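Local structure of putative large adhesion protein (Lap) involved in biofilm formation (Marinobacter hydrocarbonoclasticus ATCC 49840, 6M8M) at residues I78-L87 with Y179-I190; K117-Q125 with F202-G210. The protein is a bacterial RTX adhesin whose PA14 domain binds glucose through a calcium ion and which is probably involved in biofilm formation. All blocks are in the same frame, centred on the assembly; numbering follows the deposited sequence.

Contact 1. Residues I78-L87 with Y179-I190; sequences IDYGSVSGDL and YWDQGGAAQLRI. With CA (calcium ion), chain E; CA (calcium ion), chain D; BGC (beta-D-glucopyranose), chain B.
Tyr179 meets Leu87 CD2 with its ring edge, 3.8 Å from CE2, while its hydroxyl bonds Asp136 O. Asp181 divides its carboxylate, as suits an acid between metal and chain: OD2 accepts from Leu87 N at 2.9 Å, and OD1 binds the sugar-binding calcium while closing an Asx turn with Gly183 N. Gln182 NE2 donates to glucose O1, and its carbonyl O binds a second calcium with Gln47, Asn53 and Asp113. The carbonyls of Gly183 and Ala185 join Asp136, Asp137 and sugar O1 and O2 on the first calcium, the PA14 domain's sugar site. Gly184 N donates to the anti lone pair of Asp86 OD1 (2.9 Å, 178°), and its O accepts from Asp86 N; a CB would strike glucose O2 and, at phi 88°, the preceding carbonyl. Ala186, hydrogen-bonded antiparallel to Val83, sets its small CB 3.7 Å from Leu87 CB. Gln187 NE2 donates to a water that also bonds Asp79 OD1. Leu188 pairs likewise with Tyr80. Arg189 and Asp79 lie side by side on one face of the sheet, and a bend at chi3 (-62°) brings NE above the carboxylate plane to salt-bridge OD1 at 2.9 Å. Ile190 CD1 packs against Ile78 CG2.

Contact 2. Residues K117-Q125 with F202-G210; sequences KLTGNLELQ and FGSQHASHG
Asn121 and Ser208 form an antiparallel hydrogen-bonded pair, N to O in both directions, and Leu122 with Ala207 makes the adjoining non-hydrogen-bonded pair; the segment axes of 117-122 and 207-209 are 112° apart, and the pairing covers these two residue pairs. Beyond it, Glu123 N reaches the carbonyl O of His206 at 2.8 Å, coming from above the carbonyl plane, just where Glu123 makes an inverse gamma turn and the strand ends. Gly120 passes its CA within 3.2 Å of Ser208 O; a residue without a side chain suits this place, since a CB would run into that carbonyl.

The main side-chain bond joins Ser208 and Glu123. Ser208 OG, set between its own backbone N and carbonyl carbon, donates to Glu123 OE1 at 2.6 Å on the anti lone pair. With Glu123 CG beside its own backbone N (chi1 -65°), it lies 3.7 Å from Ser208 OG, and the bend at chi2 (-72°) swings the carboxylate round to the hydroxyl. The bond gives the buried serine hydroxyl an acceptor, supplied by a flexible acid that is itself exposed. A water bonded to both Glu123 O and Gln205 O spans the same end of the contact. On the other face, Leu122 sends CD2 to the edge of the Phe202 ring, 3.8 Å from CE1, the two side chains crossing at about a right angle; branched and aromatic groups fit this buried side.

Phe202 also meets Phe131 edge-to-face and packs on Ile190 and Leu192 of strand 186-194, while His206 bonds Glu200 through NE2. Strand 113-122 pairs with 38-45 and 174-181 as well as with 207-209, whose other partner is the short strand 35-36.

From the N terminus the chain first lays down 78-87, then 117-125, before returning through 179-190 and ending at 202-210. Contact 1 closes a loop of 91 residues and contact 2 one of 76; because their segments alternate, the two loops cross rather than nest. In contact 1, 179-190 passes from strand 174-181 of the larger sheet, through the sugar-binding loop, into strand 186-194 of the smaller one, where it joins strand 79-83; contact 2 fastens C-terminal strand 207-209 to the larger sheet. Their centres lie about 21 Å apart, yet they meet directly: Phe202 probably hydrogen-bonds through its backbone to Ile78 and Ile190, and Ile78 packs on Leu118, bridging the sheets.

Contact 1. Residues I78-L87 with Y179-I190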
# COMPACT_ATOMS: atom_id res chain seq x y z
N ILE A 78 -1.70 2.93 8.23
CA ILE A 78 -2.18 2.59 6.87
C ILE A 78 -3.68 2.40 6.96
O ILE A 78 -4.22 1.28 6.99
CB ILE A 78 -1.46 1.39 6.27
CG1 ILE A 78 0.06 1.51 6.39
CG2 ILE A 78 -1.85 1.27 4.80
CD1 ILE A 78 0.64 2.81 5.89
N ASP A 79 -4.38 3.52 7.01
CA ASP A 79 -5.84 3.58 7.07
C ASP A 79 -6.20 4.81 6.25
O ASP A 79 -6.25 5.93 6.77
CB ASP A 79 -6.32 3.67 8.51
CG ASP A 79 -7.81 3.50 8.65
OD1 ASP A 79 -8.53 3.34 7.65
OD2 ASP A 79 -8.28 3.51 9.81
N TYR A 80 -6.43 4.60 4.96
CA TYR A 80 -6.49 5.67 3.98
C TYR A 80 -7.81 5.61 3.22
O TYR A 80 -8.33 4.52 2.92
CB TYR A 80 -5.33 5.53 3.00
CG TYR A 80 -3.94 5.65 3.60
CD1 TYR A 80 -3.67 6.54 4.63
CD2 TYR A 80 -2.89 4.91 3.10
CE1 TYR A 80 -2.39 6.66 5.14
CE2 TYR A 80 -1.62 5.02 3.60
CZ TYR A 80 -1.37 5.91 4.62
OH TYR A 80 -0.08 6.02 5.10
N GLY A 81 -8.35 6.76 2.90
CA GLY A 81 -9.64 6.79 2.24
C GLY A 81 -10.75 6.43 3.21
O GLY A 81 -10.54 6.35 4.41
N SER A 82 -11.96 6.22 2.68
CA SER A 82 -12.26 6.25 1.26
C SER A 82 -12.37 7.66 0.73
O SER A 82 -12.84 8.57 1.43
CB SER A 82 -13.62 5.57 1.04
OG SER A 82 -13.91 5.43 -0.34
N VAL A 83 -11.90 7.87 -0.49
CA VAL A 83 -12.17 9.10 -1.24
C VAL A 83 -12.90 8.71 -2.51
O VAL A 83 -12.82 7.56 -2.96
CB VAL A 83 -10.89 9.89 -1.58
CG1 VAL A 83 -10.19 10.34 -0.29
CG2 VAL A 83 -9.95 9.09 -2.48
N SER A 84 -13.61 9.66 -3.08
CA SER A 84 -14.31 9.47 -4.35
C SER A 84 -13.76 10.46 -5.37
O SER A 84 -13.05 11.40 -5.03
CB SER A 84 -15.82 9.67 -4.20
OG SER A 84 -16.38 8.66 -3.38
N GLY A 85 -14.07 10.23 -6.64
CA GLY A 85 -13.59 11.11 -7.68
C GLY A 85 -12.17 10.86 -8.11
O GLY A 85 -11.51 11.79 -8.61
N ASP A 86 -11.67 9.63 -7.91
CA ASP A 86 -10.35 9.16 -8.30
C ASP A 86 -9.28 9.52 -7.29
O ASP A 86 -9.13 10.70 -6.92
CB ASP A 86 -9.87 9.70 -9.66
CG ASP A 86 -10.86 9.50 -10.79
OD1 ASP A 86 -11.69 8.57 -10.76
OD2 ASP A 86 -10.77 10.27 -11.77
N LEU A 87 -8.48 8.54 -6.86
CA LEU A 87 -7.33 8.85 -6.04
C LEU A 87 -6.41 9.85 -6.72
O LEU A 87 -5.78 10.67 -6.06
CB LEU A 87 -6.57 7.57 -5.70
CG LEU A 87 -5.31 7.74 -4.87
CD1 LEU A 87 -5.58 8.54 -3.60
CD2 LEU A 87 -4.74 6.37 -4.51
N TYR A 179 -0.39 -1.13 -4.23
CA TYR A 179 -1.82 -0.86 -4.17
C TYR A 179 -2.14 0.05 -5.35
O TYR A 179 -1.30 0.87 -5.74
CB TYR A 179 -2.21 -0.17 -2.82
CG TYR A 179 -3.47 0.64 -2.94
CD1 TYR A 179 -4.72 0.05 -2.82
CD2 TYR A 179 -3.41 1.98 -3.25
CE1 TYR A 179 -5.88 0.79 -3.00
CE2 TYR A 179 -4.55 2.72 -3.44
CZ TYR A 179 -5.78 2.12 -3.33
OH TYR A 179 -6.88 2.89 -3.57
N TRP A 180 -3.35 -0.08 -5.91
CA TRP A 180 -3.75 0.87 -6.94
C TRP A 180 -5.23 1.21 -6.87
O TRP A 180 -6.06 0.46 -6.33
CB TRP A 180 -3.42 0.34 -8.34
CG TRP A 180 -4.27 -0.79 -8.82
CD1 TRP A 180 -5.39 -0.70 -9.57
CD2 TRP A 180 -4.03 -2.19 -8.63
NE1 TRP A 180 -5.88 -1.95 -9.85
CE2 TRP A 180 -5.06 -2.88 -9.28
CE3 TRP A 180 -3.04 -2.92 -7.95
CZ2 TRP A 180 -5.13 -4.28 -9.31
CZ3 TRP A 180 -3.11 -4.30 -7.98
CH2 TRP A 180 -4.15 -4.97 -8.65
N ASP A 181 -5.52 2.37 -7.46
CA ASP A 181 -6.86 2.79 -7.79
C ASP A 181 -6.97 2.90 -9.31
O ASP A 181 -6.21 3.65 -9.94
CB ASP A 181 -7.20 4.15 -7.16
CG ASP A 181 -8.56 4.64 -7.60
OD1 ASP A 181 -9.46 3.79 -7.70
OD2 ASP A 181 -8.71 5.85 -7.88
N GLN A 182 -7.90 2.15 -9.90
CA GLN A 182 -8.21 2.27 -11.32
C GLN A 182 -9.09 3.47 -11.62
O GLN A 182 -9.24 3.83 -12.80
CB GLN A 182 -8.92 1.00 -11.82
CG GLN A 182 -10.31 0.74 -11.26
CD GLN A 182 -11.46 1.02 -12.22
OE1 GLN A 182 -11.32 1.02 -13.45
NE2 GLN A 182 -12.62 1.24 -11.64
N GLY A 183 -9.66 4.08 -10.60
CA GLY A 183 -10.59 5.19 -10.75
C GLY A 183 -11.76 5.00 -9.82
O GLY A 183 -12.02 3.92 -9.29
N GLY A 184 -12.50 6.07 -9.62
CA GLY A 184 -13.73 6.03 -8.82
C GLY A 184 -13.42 6.28 -7.34
O GLY A 184 -12.84 7.30 -6.99
N ALA A 185 -13.83 5.36 -6.50
CA ALA A 185 -13.50 5.42 -5.08
C ALA A 185 -12.14 4.77 -4.84
O ALA A 185 -11.67 3.96 -5.64
CB ALA A 185 -14.58 4.75 -4.24
N ALA A 186 -11.52 5.10 -3.72
CA ALA A 186 -10.21 4.56 -3.39
C ALA A 186 -10.09 4.45 -1.88
O ALA A 186 -10.36 5.42 -1.16
CB ALA A 186 -9.09 5.45 -3.93
N GLN A 187 -9.66 3.29 -1.41
CA GLN A 187 -9.49 3.04 0.02
C GLN A 187 -8.40 2.01 0.21
O GLN A 187 -8.29 1.08 -0.59
CB GLN A 187 -10.80 2.52 0.64
CG GLN A 187 -10.70 2.28 2.14
CD GLN A 187 -12.02 1.97 2.78
OE1 GLN A 187 -13.00 1.67 2.09
NE2 GLN A 187 -12.07 2.03 4.10
N LEU A 188 -7.62 2.17 1.28
CA LEU A 188 -6.63 1.16 1.66
C LEU A 188 -6.51 1.16 3.18
O LEU A 188 -6.01 2.12 3.76
CB LEU A 188 -5.27 1.40 1.03
CG LEU A 188 -4.17 0.42 1.43
CD1 LEU A 188 -4.49 -0.99 0.97
CD2 LEU A 188 -2.84 0.88 0.87
N ARG A 189 -6.92 0.07 3.82
CA ARG A 189 -6.77 -0.10 5.26
C ARG A 189 -6.12 -1.46 5.50
O ARG A 189 -6.69 -2.49 5.13
CB ARG A 189 -8.12 -0.03 5.97
CG ARG A 189 -8.00 -0.15 7.48
CD ARG A 189 -9.35 -0.25 8.15
NE ARG A 189 -10.15 0.95 7.92
CZ ARG A 189 -11.46 0.96 7.71
NH1 ARG A 189 -12.15 -0.18 7.67
NH2 ARG A 189 -12.09 2.10 7.50
N ILE A 190 -4.94 -1.46 6.11
CA ILE A 190 -4.20 -2.68 6.38
C ILE A 190 -4.14 -2.88 7.89
O ILE A 190 -3.75 -1.97 8.63
CB ILE A 190 -2.79 -2.62 5.78
CG1 ILE A 190 -2.88 -2.38 4.28
CG2 ILE A 190 -2.02 -3.89 6.09
CD1 ILE A 190 -1.56 -2.30 3.56
CA CA E . -11.38 2.53 -7.44
CA CA D . -8.48 3.71 -15.01
C2 BGC B . -14.63 1.70 -7.96
C3 BGC B . -15.97 1.34 -7.42
C4 BGC B . -16.68 0.38 -8.34
C5 BGC B . -15.80 -0.84 -8.60
C6 BGC B . -16.40 -1.84 -9.54
C1 BGC B . -13.81 0.45 -8.21
O1 BGC B . -12.61 0.78 -8.76
O2 BGC B . -13.86 2.53 -7.07
O3 BGC B . -16.77 2.53 -7.23
O4 BGC B . -17.88 -0.09 -7.73
O5 BGC B . -14.52 -0.42 -9.16
O6 BGC B . -16.70 -1.26 -10.79
O HOH W 1 -9.57 3.12 5.13
O HOH W 2 -11.29 5.00 6.80
O HOH W 3 -14.82 2.95 -0.54
O HOH W 4 -10.82 2.97 -15.23

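Contact 2. Residues K117-Q125 with F202-G210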
# COMPACT_ATOMS: atom_id res chain seq x y z
N LYS A 117 3.09 2.52 -3.31
CA LYS A 117 3.99 1.48 -2.83
C LYS A 117 4.47 1.85 -1.44
O LYS A 117 4.81 3.01 -1.19
CB LYS A 117 5.15 1.33 -3.78
CG LYS A 117 6.18 0.32 -3.35
CD LYS A 117 7.19 0.12 -4.46
CE LYS A 117 8.35 -0.74 -4.04
NZ LYS A 117 9.30 -0.90 -5.19
N LEU A 118 4.48 0.88 -0.56
CA LEU A 118 4.95 1.05 0.81
C LEU A 118 5.99 -0.01 1.09
O LEU A 118 5.75 -1.19 0.83
CB LEU A 118 3.79 0.91 1.80
CG LEU A 118 2.76 2.04 1.74
CD1 LEU A 118 1.41 1.58 2.24
CD2 LEU A 118 3.24 3.23 2.57
N THR A 119 7.13 0.39 1.65
CA THR A 119 8.20 -0.55 1.94
C THR A 119 8.81 -0.28 3.31
O THR A 119 8.82 0.85 3.80
CB THR A 119 9.31 -0.54 0.89
OG1 THR A 119 9.79 0.79 0.74
CG2 THR A 119 8.83 -1.06 -0.43
N GLY A 120 9.32 -1.34 3.91
CA GLY A 120 10.02 -1.21 5.16
C GLY A 120 10.42 -2.57 5.66
O GLY A 120 10.41 -3.55 4.92
N ASN A 121 10.79 -2.61 6.93
CA ASN A 121 11.14 -3.84 7.62
C ASN A 121 10.21 -4.01 8.81
O ASN A 121 9.89 -3.04 9.50
CB ASN A 121 12.59 -3.78 8.07
CG ASN A 121 13.54 -3.79 6.89
OD1 ASN A 121 13.42 -4.61 5.99
ND2 ASN A 121 14.47 -2.85 6.89
N LEU A 122 9.77 -5.24 9.03
CA LEU A 122 8.86 -5.54 10.12
C LEU A 122 9.62 -5.57 11.44
O LEU A 122 10.57 -6.34 11.60
CB LEU A 122 8.19 -6.89 9.91
CG LEU A 122 7.25 -6.98 8.71
CD1 LEU A 122 6.78 -8.40 8.48
CD2 LEU A 122 6.06 -6.05 8.89
N GLU A 123 9.16 -4.78 12.40
CA GLU A 123 9.79 -4.71 13.72
C GLU A 123 9.04 -5.67 14.64
O GLU A 123 8.32 -5.28 15.55
CB GLU A 123 9.76 -3.27 14.21
CG GLU A 123 10.61 -2.32 13.37
CD GLU A 123 12.10 -2.53 13.57
OE1 GLU A 123 12.89 -1.98 12.78
OE2 GLU A 123 12.50 -3.23 14.53
N LEU A 124 9.23 -6.95 14.36
CA LEU A 124 8.50 -8.02 15.03
C LEU A 124 9.48 -9.08 15.48
O LEU A 124 10.43 -9.40 14.76
CB LEU A 124 7.52 -8.68 14.07
CG LEU A 124 6.43 -7.77 13.50
CD1 LEU A 124 5.63 -8.50 12.43
CD2 LEU A 124 5.52 -7.28 14.59
N GLN A 125 9.22 -9.64 16.65
CA GLN A 125 9.93 -10.81 17.12
C GLN A 125 9.49 -12.04 16.32
O GLN A 125 8.46 -12.04 15.63
CB GLN A 125 9.63 -11.03 18.60
CG GLN A 125 10.12 -9.92 19.51
CD GLN A 125 11.61 -9.82 19.51
OE1 GLN A 125 12.19 -9.16 18.66
NE2 GLN A 125 12.25 -10.49 20.46
N PHE A 202 -2.01 -1.41 10.77
CA PHE A 202 -0.59 -1.54 10.45
C PHE A 202 0.05 -0.19 10.26
O PHE A 202 -0.53 0.73 9.68
CB PHE A 202 -0.49 -2.37 9.17
CG PHE A 202 0.90 -2.68 8.71
CD1 PHE A 202 1.76 -3.41 9.50
CD2 PHE A 202 1.32 -2.32 7.44
CE1 PHE A 202 3.02 -3.73 9.06
CE2 PHE A 202 2.57 -2.63 6.99
CZ PHE A 202 3.42 -3.35 7.78
N GLY A 203 1.26 -0.05 10.76
CA GLY A 203 1.97 1.21 10.65
C GLY A 203 3.22 1.26 11.48
O GLY A 203 3.93 0.27 11.61
N SER A 204 3.48 2.44 12.04
CA SER A 204 4.71 2.69 12.78
C SER A 204 4.92 1.71 13.93
O SER A 204 6.06 1.43 14.30
CB SER A 204 4.70 4.11 13.33
OG SER A 204 4.84 5.05 12.29
N GLN A 205 3.84 1.21 14.53
CA GLN A 205 3.96 0.24 15.61
C GLN A 205 4.64 -1.05 15.16
O GLN A 205 5.18 -1.78 16.00
CB GLN A 205 2.55 -0.07 16.14
N HIS A 206 4.65 -1.33 13.85
CA HIS A 206 5.04 -2.62 13.34
C HIS A 206 6.19 -2.60 12.35
O HIS A 206 6.67 -3.67 11.97
CB HIS A 206 3.86 -3.28 12.60
CG HIS A 206 2.59 -3.25 13.38
ND1 HIS A 206 1.56 -2.39 13.09
CD2 HIS A 206 2.20 -3.97 14.46
CE1 HIS A 206 0.57 -2.60 13.94
NE2 HIS A 206 0.93 -3.55 14.79
N ALA A 207 6.62 -1.43 11.89
CA ALA A 207 7.56 -1.39 10.79
C ALA A 207 8.38 -0.12 10.85
O ALA A 207 7.96 0.89 11.43
CB ALA A 207 6.81 -1.43 9.44
N SER A 208 9.54 -0.18 10.22
CA SER A 208 10.45 0.94 10.12
C SER A 208 11.05 0.93 8.72
O SER A 208 10.87 -0.02 7.95
CB SER A 208 11.59 0.83 11.14
OG SER A 208 12.40 -0.29 10.83
N HIS A 209 11.77 1.99 8.39
CA HIS A 209 12.54 2.01 7.15
C HIS A 209 13.77 2.88 7.36
O HIS A 209 13.86 3.64 8.33
CB HIS A 209 11.71 2.52 5.97
CG HIS A 209 11.30 3.95 6.09
ND1 HIS A 209 10.27 4.36 6.90
CD2 HIS A 209 11.79 5.07 5.51
CE1 HIS A 209 10.13 5.67 6.81
NE2 HIS A 209 11.05 6.12 5.97
N GLY A 210 14.73 2.75 6.45
CA GLY A 210 15.96 3.52 6.53
C GLY A 210 16.12 4.45 5.35
O GLY A 210 15.22 5.24 5.04
O HOH W 5 7.58 -3.12 16.89